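Local structure of mitochondrial enolase superfamily member 1 (Homo sapiens, 4A35) at residues F314-I328 and V342-H356. The protein catalyses the magnesium-dependent dehydration of L-fuconate to 2-keto-3-deoxy-L-fuconate, a step in the breakdown of L-fucose. Residues are numbered along the deposited sequence; the frame is centred on the assembly and turned at random.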
ATOM      1  N   PHE A 314       4.683  -9.313  -6.247  1.00 16.40           N
ATOM      2  CA  PHE A 314       4.699 -10.387  -7.260  1.00 15.93           C
ATOM      3  C   PHE A 314       6.004 -11.214  -7.202  1.00 18.11           C
ATOM      4  O   PHE A 314       5.981 -12.434  -7.361  1.00 16.78           O
ATOM      5  CB  PHE A 314       4.501  -9.825  -8.653  1.00 15.41           C
ATOM      6  CG  PHE A 314       3.024  -9.592  -8.954  1.00 14.75           C
ATOM      7  CD1 PHE A 314       2.117 -10.665  -8.981  1.00 16.47           C
ATOM      8  CD2 PHE A 314       2.555  -8.325  -9.239  1.00 16.05           C
ATOM      9  CE1 PHE A 314       0.761 -10.452  -9.304  1.00 16.95           C
ATOM     10  CE2 PHE A 314       1.208  -8.115  -9.590  1.00 18.93           C
ATOM     11  CZ  PHE A 314       0.323  -9.178  -9.612  1.00 17.24           C
ATOM     12  N   LYS A 315       7.128 -10.557  -7.006  1.00 15.69           N
ATOM     13  CA  LYS A 315       8.399 -11.273  -6.916  1.00 15.64           C
ATOM     14  C   LYS A 315       8.347 -12.335  -5.826  1.00 19.17           C
ATOM     15  O   LYS A 315       8.699 -13.481  -6.068  1.00 18.24           O
ATOM     16  CB  LYS A 315       9.579 -10.308  -6.673  1.00 16.37           C
ATOM     17  CG  LYS A 315      10.901 -11.062  -6.356  1.00 17.73           C
ATOM     18  CD  LYS A 315      11.998 -10.095  -5.986  1.00 21.45           C
ATOM     19  CE  LYS A 315      11.906  -9.574  -4.531  1.00 18.54           C
ATOM     20  NZ  LYS A 315      13.247  -9.075  -4.059  1.00 18.48           N
ATOM     21  N   GLN A 316       7.846 -11.975  -4.660  1.00 13.94           N
ATOM     22  CA  GLN A 316       7.789 -12.920  -3.520  1.00 14.09           C
ATOM     23  C   GLN A 316       6.758 -13.999  -3.752  1.00 15.83           C
ATOM     24  O   GLN A 316       7.014 -15.141  -3.380  1.00 17.04           O
ATOM     25  CB  GLN A 316       7.516 -12.179  -2.210  1.00 13.42           C
ATOM     26  CG  GLN A 316       8.727 -11.237  -1.846  1.00 15.97           C
ATOM     27  CD  GLN A 316       8.249 -10.382  -0.695  1.00 19.54           C
ATOM     28  OE1 GLN A 316       8.438 -10.763   0.450  1.00 16.54           O
ATOM     29  NE2 GLN A 316       7.534  -9.280  -1.002  1.00 18.08           N
ATOM     30  N   LEU A 317       5.619 -13.665  -4.419  1.00 14.63           N
ATOM     31  CA  LEU A 317       4.622 -14.706  -4.778  1.00 14.56           C
ATOM     32  C   LEU A 317       5.260 -15.792  -5.671  1.00 17.69           C
ATOM     33  O   LEU A 317       5.008 -16.985  -5.489  1.00 17.15           O
ATOM     34  CB  LEU A 317       3.414 -14.078  -5.536  1.00 14.68           C
ATOM     35  CG  LEU A 317       2.487 -13.208  -4.642  1.00 17.37           C
ATOM     36  CD1 LEU A 317       1.524 -12.369  -5.543  1.00 15.72           C
ATOM     37  CD2 LEU A 317       1.691 -14.110  -3.607  1.00 20.03           C
ATOM     38  N   LEU A 318       6.131 -15.366  -6.597  1.00 16.76           N
ATOM     39  CA  LEU A 318       6.847 -16.281  -7.504  1.00 15.93           C
ATOM     40  C   LEU A 318       7.936 -17.034  -6.687  1.00 18.83           C
ATOM     41  O   LEU A 318       8.079 -18.237  -6.833  1.00 17.77           O
ATOM     42  CB  LEU A 318       7.447 -15.498  -8.675  1.00 15.51           C
ATOM     43  CG  LEU A 318       6.376 -14.953  -9.686  1.00 19.06           C
ATOM     44  CD1 LEU A 318       6.983 -13.929 -10.617  1.00 18.59           C
ATOM     45  CD2 LEU A 318       5.729 -16.115 -10.464  1.00 20.99           C
ATOM     46  N   GLN A 319       8.703 -16.309  -5.860  1.00 17.00           N
ATOM     47  CA  GLN A 319       9.773 -16.911  -5.016  1.00 17.70           C
ATOM     48  C   GLN A 319       9.241 -18.026  -4.093  1.00 20.42           C
ATOM     49  O   GLN A 319       9.859 -19.091  -4.008  1.00 19.97           O
ATOM     50  CB  GLN A 319      10.471 -15.864  -4.178  1.00 18.65           C
ATOM     51  CG  GLN A 319      11.423 -15.026  -5.003  1.00 19.24           C
ATOM     52  CD  GLN A 319      12.006 -13.898  -4.189  1.00 23.52           C
ATOM     53  OE1 GLN A 319      11.298 -13.193  -3.473  1.00 20.20           O
ATOM     54  NE2 GLN A 319      13.330 -13.766  -4.224  1.00 23.09           N
ATOM     55  N   ALA A 320       8.076 -17.770  -3.444  1.00 19.22           N
ATOM     56  CA  ALA A 320       7.457 -18.689  -2.521  1.00 19.73           C
ATOM     57  C   ALA A 320       6.620 -19.762  -3.228  1.00 20.51           C
ATOM     58  O   ALA A 320       6.012 -20.571  -2.518  1.00 19.09           O
ATOM     59  CB  ALA A 320       6.605 -17.939  -1.500  1.00 19.19           C
ATOM     60  N   LYS A 321       6.501 -19.723  -4.592  1.00 18.72           N
ATOM     61  CA  LYS A 321       5.657 -20.658  -5.368  1.00 20.61           C
ATOM     62  C   LYS A 321       4.212 -20.629  -4.807  1.00 22.74           C
ATOM     63  O   LYS A 321       3.578 -21.656  -4.568  1.00 23.47           O
ATOM     64  CB  LYS A 321       6.253 -22.095  -5.387  1.00 23.46           C
ATOM     65  CG  LYS A 321       7.667 -22.133  -5.894  1.00 25.90           C
ATOM     66  CD  LYS A 321       8.095 -23.578  -6.100  1.00 30.88           C
ATOM     67  CE  LYS A 321       9.400 -23.602  -6.826  1.00 40.66           C
ATOM     68  NZ  LYS A 321       9.860 -24.998  -7.025  1.00 58.46           N
ATOM     69  N   ALA A 322       3.721 -19.424  -4.562  1.00 19.52           N
ATOM     70  CA  ALA A 322       2.461 -19.172  -3.884  1.00 18.45           C
ATOM     71  C   ALA A 322       1.277 -19.197  -4.837  1.00 19.99           C
ATOM     72  O   ALA A 322       0.149 -19.108  -4.372  1.00 20.12           O
ATOM     73  CB  ALA A 322       2.527 -17.800  -3.182  1.00 18.28           C
ATOM     74  N   LEU A 323       1.506 -19.246  -6.164  1.00 18.18           N
ATOM     75  CA  LEU A 323       0.349 -19.135  -7.070  1.00 17.23           C
ATOM     76  C   LEU A 323       0.587 -19.968  -8.365  1.00 20.25           C
ATOM     77  O   LEU A 323       1.726 -20.103  -8.823  1.00 19.36           O
ATOM     78  CB  LEU A 323       0.035 -17.644  -7.395  1.00 17.66           C
ATOM     79  CG  LEU A 323       0.974 -16.848  -8.365  1.00 20.13           C
ATOM     80  CD1 LEU A 323       0.566 -15.363  -8.415  1.00 20.09           C
ATOM     81  CD2 LEU A 323       2.484 -16.976  -8.008  1.00 20.03           C
ATOM     82  N   GLN A 324      -0.474 -20.493  -8.926  1.00 16.97           N
ATOM     83  CA  GLN A 324      -0.399 -21.253 -10.190  1.00 16.76           C
ATOM     84  C   GLN A 324      -0.732 -20.334 -11.382  1.00 19.84           C
ATOM     85  O   GLN A 324      -0.398 -20.675 -12.518  1.00 19.59           O
ATOM     86  CB  GLN A 324      -1.352 -22.467 -10.168  1.00 18.94           C
ATOM     87  CG  GLN A 324      -0.832 -23.643  -9.317  1.00 21.51           C
ATOM     88  CD  GLN A 324      -0.531 -23.275  -7.870  1.00 23.88           C
ATOM     89  OE1 GLN A 324      -1.410 -22.869  -7.095  1.00 19.45           O
ATOM     90  NE2 GLN A 324       0.746 -23.346  -7.484  1.00 22.24           N
ATOM     91  N   PHE A 325      -1.449 -19.214 -11.132  1.00 16.99           N
ATOM     92  CA  PHE A 325      -1.861 -18.260 -12.186  1.00 15.37           C
ATOM     93  C   PHE A 325      -1.664 -16.868 -11.649  1.00 19.12           C
ATOM     94  O   PHE A 325      -2.131 -16.548 -10.535  1.00 17.02           O
ATOM     95  CB  PHE A 325      -3.339 -18.448 -12.564  1.00 16.01           C
ATOM     96  CG  PHE A 325      -3.701 -19.882 -12.903  1.00 17.52           C
ATOM     97  CD1 PHE A 325      -4.124 -20.767 -11.902  1.00 17.78           C
ATOM     98  CD2 PHE A 325      -3.705 -20.319 -14.228  1.00 21.53           C
ATOM     99  CE1 PHE A 325      -4.545 -22.073 -12.225  1.00 20.54           C
ATOM    100  CE2 PHE A 325      -4.107 -21.628 -14.548  1.00 20.30           C
ATOM    101  CZ  PHE A 325      -4.517 -22.498 -13.543  1.00 19.10           C
ATOM    102  N   LEU A 326      -0.903 -16.078 -12.394  1.00 16.48           N
ATOM    103  CA  LEU A 326      -0.543 -14.724 -11.923  1.00 13.90           C
ATOM    104  C   LEU A 326      -1.396 -13.722 -12.633  1.00 17.43           C
ATOM    105  O   LEU A 326      -1.365 -13.629 -13.852  1.00 16.99           O
ATOM    106  CB  LEU A 326       0.976 -14.517 -12.164  1.00 13.52           C
ATOM    107  CG  LEU A 326       1.573 -13.223 -11.555  1.00 16.68           C
ATOM    108  CD1 LEU A 326       3.073 -13.401 -11.298  1.00 16.50           C
ATOM    109  CD2 LEU A 326       1.353 -12.017 -12.521  1.00 14.61           C
ATOM    110  N   GLN A 327      -2.110 -12.887 -11.856  1.00 14.95           N
ATOM    111  CA  GLN A 327      -3.052 -11.960 -12.485  1.00 15.16           C
ATOM    112  C   GLN A 327      -2.554 -10.524 -12.442  1.00 20.04           C
ATOM    113  O   GLN A 327      -2.788  -9.822 -11.473  1.00 20.84           O
ATOM    114  CB  GLN A 327      -4.425 -12.107 -11.801  1.00 17.96           C
ATOM    115  CG  GLN A 327      -4.843 -13.609 -11.920  1.00 22.47           C
ATOM    116  CD  GLN A 327      -6.041 -13.964 -11.167  1.00 30.12           C
ATOM    117  OE1 GLN A 327      -6.098 -13.769  -9.946  1.00 21.85           O
ATOM    118  NE2 GLN A 327      -7.009 -14.528 -11.879  1.00 24.02           N
ATOM    119  N   ILE A 328      -1.959 -10.078 -13.554  1.00 18.39           N
ATOM    120  CA  ILE A 328      -1.559  -8.685 -13.667  1.00 17.22           C
ATOM    121  C   ILE A 328      -2.795  -7.779 -13.768  1.00 19.15           C
ATOM    122  O   ILE A 328      -3.879  -8.217 -14.146  1.00 17.95           O
ATOM    123  CB  ILE A 328      -0.620  -8.447 -14.894  1.00 19.89           C
ATOM    124  CG1 ILE A 328      -1.320  -8.738 -16.253  1.00 20.06           C
ATOM    125  CG2 ILE A 328       0.805  -9.097 -14.675  1.00 20.17           C
ATOM    126  CD1 ILE A 328      -0.505  -8.246 -17.598  1.00 19.25           C
ATOM    127  N   VAL A 342       6.729  -7.462 -14.413  1.00 17.18           N
ATOM    128  CA  VAL A 342       6.007  -8.596 -13.816  1.00 16.79           C
ATOM    129  C   VAL A 342       5.842  -9.675 -14.904  1.00 18.87           C
ATOM    130  O   VAL A 342       6.015 -10.843 -14.606  1.00 17.57           O
ATOM    131  CB  VAL A 342       4.677  -8.126 -13.180  1.00 18.93           C
ATOM    132  CG1 VAL A 342       3.827  -9.327 -12.713  1.00 17.72           C
ATOM    133  CG2 VAL A 342       4.957  -7.210 -11.967  1.00 17.34           C
ATOM    134  N   LEU A 343       5.491  -9.308 -16.163  1.00 16.22           N
ATOM    135  CA  LEU A 343       5.435 -10.325 -17.238  1.00 16.91           C
ATOM    136  C   LEU A 343       6.783 -11.052 -17.351  1.00 19.71           C
ATOM    137  O   LEU A 343       6.844 -12.271 -17.559  1.00 17.52           O
ATOM    138  CB  LEU A 343       5.112  -9.662 -18.614  1.00 17.79           C
ATOM    139  CG  LEU A 343       3.695  -9.109 -18.732  1.00 19.77           C
ATOM    140  CD1 LEU A 343       3.559  -8.293 -20.042  1.00 20.57           C
ATOM    141  CD2 LEU A 343       2.650 -10.268 -18.669  1.00 19.25           C
ATOM    142  N   LEU A 344       7.868 -10.276 -17.327  1.00 14.95           N
ATOM    143  CA  LEU A 344       9.214 -10.879 -17.448  1.00 15.10           C
ATOM    144  C   LEU A 344       9.563 -11.773 -16.244  1.00 17.39           C
ATOM    145  O   LEU A 344      10.079 -12.873 -16.444  1.00 19.07           O
ATOM    146  CB  LEU A 344      10.283  -9.791 -17.651  1.00 15.68           C
ATOM    147  CG  LEU A 344      10.236  -9.073 -19.017  1.00 18.31           C
ATOM    148  CD1 LEU A 344      11.004  -7.738 -18.931  1.00 18.66           C
ATOM    149  CD2 LEU A 344      10.766  -9.992 -20.133  1.00 17.83           C
ATOM    150  N   MET A 345       9.177 -11.389 -15.043  1.00 13.15           N
ATOM    151  CA  MET A 345       9.426 -12.262 -13.875  1.00 13.81           C
ATOM    152  C   MET A 345       8.602 -13.557 -13.967  1.00 16.28           C
ATOM    153  O   MET A 345       9.125 -14.624 -13.717  1.00 16.37           O
ATOM    154  CB  MET A 345       9.080 -11.553 -12.548  1.00 14.60           C
ATOM    155  CG  MET A 345      10.136 -10.506 -12.119  1.00 16.65           C
ATOM    156  SD  MET A 345       9.870  -9.955 -10.419  1.00 18.62           S
ATOM    157  CE  MET A 345       8.253  -9.097 -10.601  1.00 16.22           C
ATOM    158  N   ALA A 346       7.304 -13.463 -14.402  1.00 16.48           N
ATOM    159  CA  ALA A 346       6.430 -14.642 -14.496  1.00 14.71           C
ATOM    160  C   ALA A 346       7.024 -15.637 -15.512  1.00 18.67           C
ATOM    161  O   ALA A 346       6.998 -16.832 -15.265  1.00 17.43           O
ATOM    162  CB  ALA A 346       5.032 -14.194 -14.950  1.00 15.74           C
ATOM    163  N   LYS A 347       7.545 -15.145 -16.655  1.00 15.80           N
ATOM    164  CA  LYS A 347       8.203 -16.041 -17.650  1.00 16.88           C
ATOM    165  C   LYS A 347       9.485 -16.692 -17.043  1.00 20.01           C
ATOM    166  O   LYS A 347       9.695 -17.902 -17.210  1.00 19.66           O
ATOM    167  CB  LYS A 347       8.543 -15.261 -18.940  1.00 19.06           C
ATOM    168  CG  LYS A 347       9.217 -16.092 -20.056  1.00 18.74           C
ATOM    169  CD  LYS A 347       8.530 -17.430 -20.344  1.00 19.01           C
ATOM    170  CE  LYS A 347       9.203 -18.033 -21.538  1.00 28.97           C
ATOM    171  NZ  LYS A 347       8.894 -19.486 -21.611  1.00 28.58           N
ATOM    172  N   LYS A 348      10.333 -15.878 -16.386  1.00 19.66           N
ATOM    173  CA  LYS A 348      11.573 -16.318 -15.697  1.00 20.40           C
ATOM    174  C   LYS A 348      11.247 -17.480 -14.718  1.00 23.34           C
ATOM    175  O   LYS A 348      11.969 -18.489 -14.710  1.00 20.52           O
ATOM    176  CB  LYS A 348      12.249 -15.126 -14.964  1.00 21.79           C
ATOM    177  CG  LYS A 348      13.574 -15.486 -14.248  1.00 22.83           C
ATOM    178  CD  LYS A 348      14.784 -15.415 -15.201  1.00 28.83           C
ATOM    179  CE  LYS A 348      16.053 -16.094 -14.699  1.00 32.88           C
ATOM    180  NZ  LYS A 348      16.546 -15.501 -13.456  1.00 52.46           N
ATOM    181  N   PHE A 349      10.088 -17.392 -14.008  1.00 19.38           N
ATOM    182  CA  PHE A 349       9.618 -18.432 -13.095  1.00 19.65           C
ATOM    183  C   PHE A 349       8.705 -19.482 -13.788  1.00 21.70           C
ATOM    184  O   PHE A 349       8.199 -20.398 -13.107  1.00 20.02           O
ATOM    185  CB  PHE A 349       8.864 -17.778 -11.916  1.00 19.66           C
ATOM    186  CG  PHE A 349       9.777 -17.198 -10.864  1.00 20.11           C
ATOM    187  CD1 PHE A 349      10.271 -15.893 -10.983  1.00 20.13           C
ATOM    188  CD2 PHE A 349      10.148 -17.953  -9.744  1.00 21.22           C
ATOM    189  CE1 PHE A 349      11.137 -15.359 -10.002  1.00 23.30           C
ATOM    190  CE2 PHE A 349      11.004 -17.421  -8.760  1.00 21.61           C
ATOM    191  CZ  PHE A 349      11.480 -16.123  -8.882  1.00 20.83           C
ATOM    192  N   GLU A 350       8.445 -19.319 -15.135  1.00 17.93           N
ATOM    193  CA  GLU A 350       7.582 -20.229 -15.902  1.00 19.79           C
ATOM    194  C   GLU A 350       6.162 -20.366 -15.265  1.00 23.21           C
ATOM    195  O   GLU A 350       5.633 -21.475 -15.108  1.00 23.40           O
ATOM    196  CB  GLU A 350       8.265 -21.616 -16.101  1.00 20.70           C
ATOM    197  CG  GLU A 350       9.447 -21.550 -17.049  1.00 27.09           C
ATOM    198  CD  GLU A 350       9.118 -21.174 -18.485  1.00 36.22           C
ATOM    199  OE1 GLU A 350       7.955 -21.347 -18.920  1.00 37.80           O
ATOM    200  OE2 GLU A 350      10.058 -20.771 -19.202  1.00 31.03           O
ATOM    201  N   ILE A 351       5.580 -19.220 -14.877  1.00 19.38           N
ATOM    202  CA  ILE A 351       4.247 -19.128 -14.283  1.00 17.04           C
ATOM    203  C   ILE A 351       3.332 -18.420 -15.308  1.00 20.56           C
ATOM    204  O   ILE A 351       3.691 -17.345 -15.804  1.00 19.57           O
ATOM    205  CB  ILE A 351       4.243 -18.434 -12.883  1.00 18.92           C
ATOM    206  CG1 ILE A 351       4.999 -19.361 -11.835  1.00 19.27           C
ATOM    207  CG2 ILE A 351       2.850 -18.117 -12.417  1.00 18.21           C
ATOM    208  CD1 ILE A 351       4.340 -20.771 -11.599  1.00 20.96           C
ATOM    209  N   PRO A 352       2.147 -18.997 -15.619  1.00 17.41           N
ATOM    210  CA  PRO A 352       1.247 -18.345 -16.614  1.00 16.01           C
ATOM    211  C   PRO A 352       0.583 -17.094 -16.070  1.00 20.68           C
ATOM    212  O   PRO A 352       0.171 -17.032 -14.899  1.00 19.67           O
ATOM    213  CB  PRO A 352       0.191 -19.430 -16.911  1.00 17.13           C
ATOM    214  CG  PRO A 352       0.110 -20.243 -15.635  1.00 19.77           C
ATOM    215  CD  PRO A 352       1.569 -20.275 -15.139  1.00 17.44           C
ATOM    216  N   VAL A 353       0.445 -16.091 -16.966  1.00 16.97           N
ATOM    217  CA  VAL A 353      -0.200 -14.830 -16.636  1.00 15.11           C
ATOM    218  C   VAL A 353      -1.637 -14.882 -17.208  1.00 19.20           C
ATOM    219  O   VAL A 353      -1.841 -15.125 -18.426  1.00 19.39           O
ATOM    220  CB  VAL A 353       0.594 -13.572 -17.137  1.00 17.12           C
ATOM    221  CG1 VAL A 353      -0.160 -12.266 -16.886  1.00 18.05           C
ATOM    222  CG2 VAL A 353       1.977 -13.505 -16.497  1.00 16.38           C
ATOM    223  N   CYS A 354      -2.607 -14.596 -16.328  1.00 15.66           N
ATOM    224  CA  CYS A 354      -4.064 -14.539 -16.639  1.00 15.37           C
ATOM    225  C   CYS A 354      -4.576 -13.190 -16.180  1.00 18.26           C
ATOM    226  O   CYS A 354      -4.895 -12.988 -14.997  1.00 16.31           O
ATOM    227  CB  CYS A 354      -4.803 -15.685 -15.962  1.00 16.26           C
ATOM    228  SG  CYS A 354      -4.343 -17.314 -16.611  1.00 18.79           S
ATOM    229  N   PRO A 355      -4.546 -12.186 -17.067  1.00 16.10           N
ATOM    230  CA  PRO A 355      -4.825 -10.818 -16.589  1.00 15.89           C
ATOM    231  C   PRO A 355      -6.190 -10.636 -15.925  1.00 18.43           C
ATOM    232  O   PRO A 355      -7.179 -11.292 -16.299  1.00 17.35           O
ATOM    233  CB  PRO A 355      -4.788  -9.983 -17.883  1.00 20.19           C
ATOM    234  CG  PRO A 355      -3.803 -10.708 -18.733  1.00 21.43           C
ATOM    235  CD  PRO A 355      -4.073 -12.190 -18.478  1.00 17.41           C
ATOM    236  N   HIS A 356      -6.238  -9.700 -14.974  1.00 17.51           N
ATOM    237  CA  HIS A 356      -7.479  -9.226 -14.421  1.00 17.15           C
ATOM    238  C   HIS A 356      -8.015  -8.155 -15.380  1.00 20.07           C
ATOM    239  O   HIS A 356      -7.250  -7.369 -15.967  1.00 18.57           O
ATOM    240  CB  HIS A 356      -7.274  -8.651 -12.989  1.00 17.11           C
ATOM    241  CG  HIS A 356      -8.423  -7.833 -12.466  1.00 20.10           C
ATOM    242  ND1 HIS A 356      -8.362  -6.432 -12.418  1.00 20.81           N
ATOM    243  CD2 HIS A 356      -9.613  -8.227 -11.957  1.00 21.44           C
ATOM    244  CE1 HIS A 356      -9.509  -6.034 -11.879  1.00 19.34           C
ATOM    245  NE2 HIS A 356     -10.285  -7.070 -11.571  1.00 20.25           N
TER
HETATM  246  O   HOH W   1      -8.000 -13.283 -14.444  1.00 21.85           O
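Two successive helix-then-strand units of the enolase-superfamily barrel meet here, Leu326 and Ile328 pairing in parallel with the strand-like run from Pro352 to His356 while the helices preceding each run lie side by side outside, 7° from parallel. Leu326 makes the one backbone bridge, with Val353: its N donates to Pro352 O at 2.9 Å, almost straight at 176°, and its O accepts Cys354 N from above the carbonyl plane. Further along, His356 N reaches Ile328 O at 2.9 Å. From its helix, Val342 reaches into the angle between Phe314 of the other helix and the Leu326-Ile328 strand. Its CG1, turned anti to the backbone N (chi1 173°), sits over one face of Phe314, off toward the rim, and also meets Leu326 CD2 at 3.7 Å and Ile328 CG2 at 3.6 Å. Near the helix C-termini, Leu318 CB stands over the centre of the Phe349 ring, 3.6 Å from its centroid, a CH-pi contact. The two methyls of Leu318 part company: CD1 lies 3.7 Å from Met345 CB, CD2 3.6 Å from Ile351 CG1. A lysine in place of Phe349 would probably leave Leu318 CB without the ring face it now lies against, and bring a charge up to a leucine side chain in its place. Both helices close in Schellman motifs, at Lys321 and Glu350, which turn the chain back toward the barrel. On the dimer side, Lys315 pairs with Asp284 of the second subunit. At the other end, Gln327 hydrogen-bonds the magnesium ligand Glu277, and the predicted active-site His356 bonds through ND1 to Asp329, its side chain close to the magnesium ion. Apolar packing thus holds the outer layer, whereas the backbone bonds, ending at His356 N, probably help to set where His356 enters the catalytic centre.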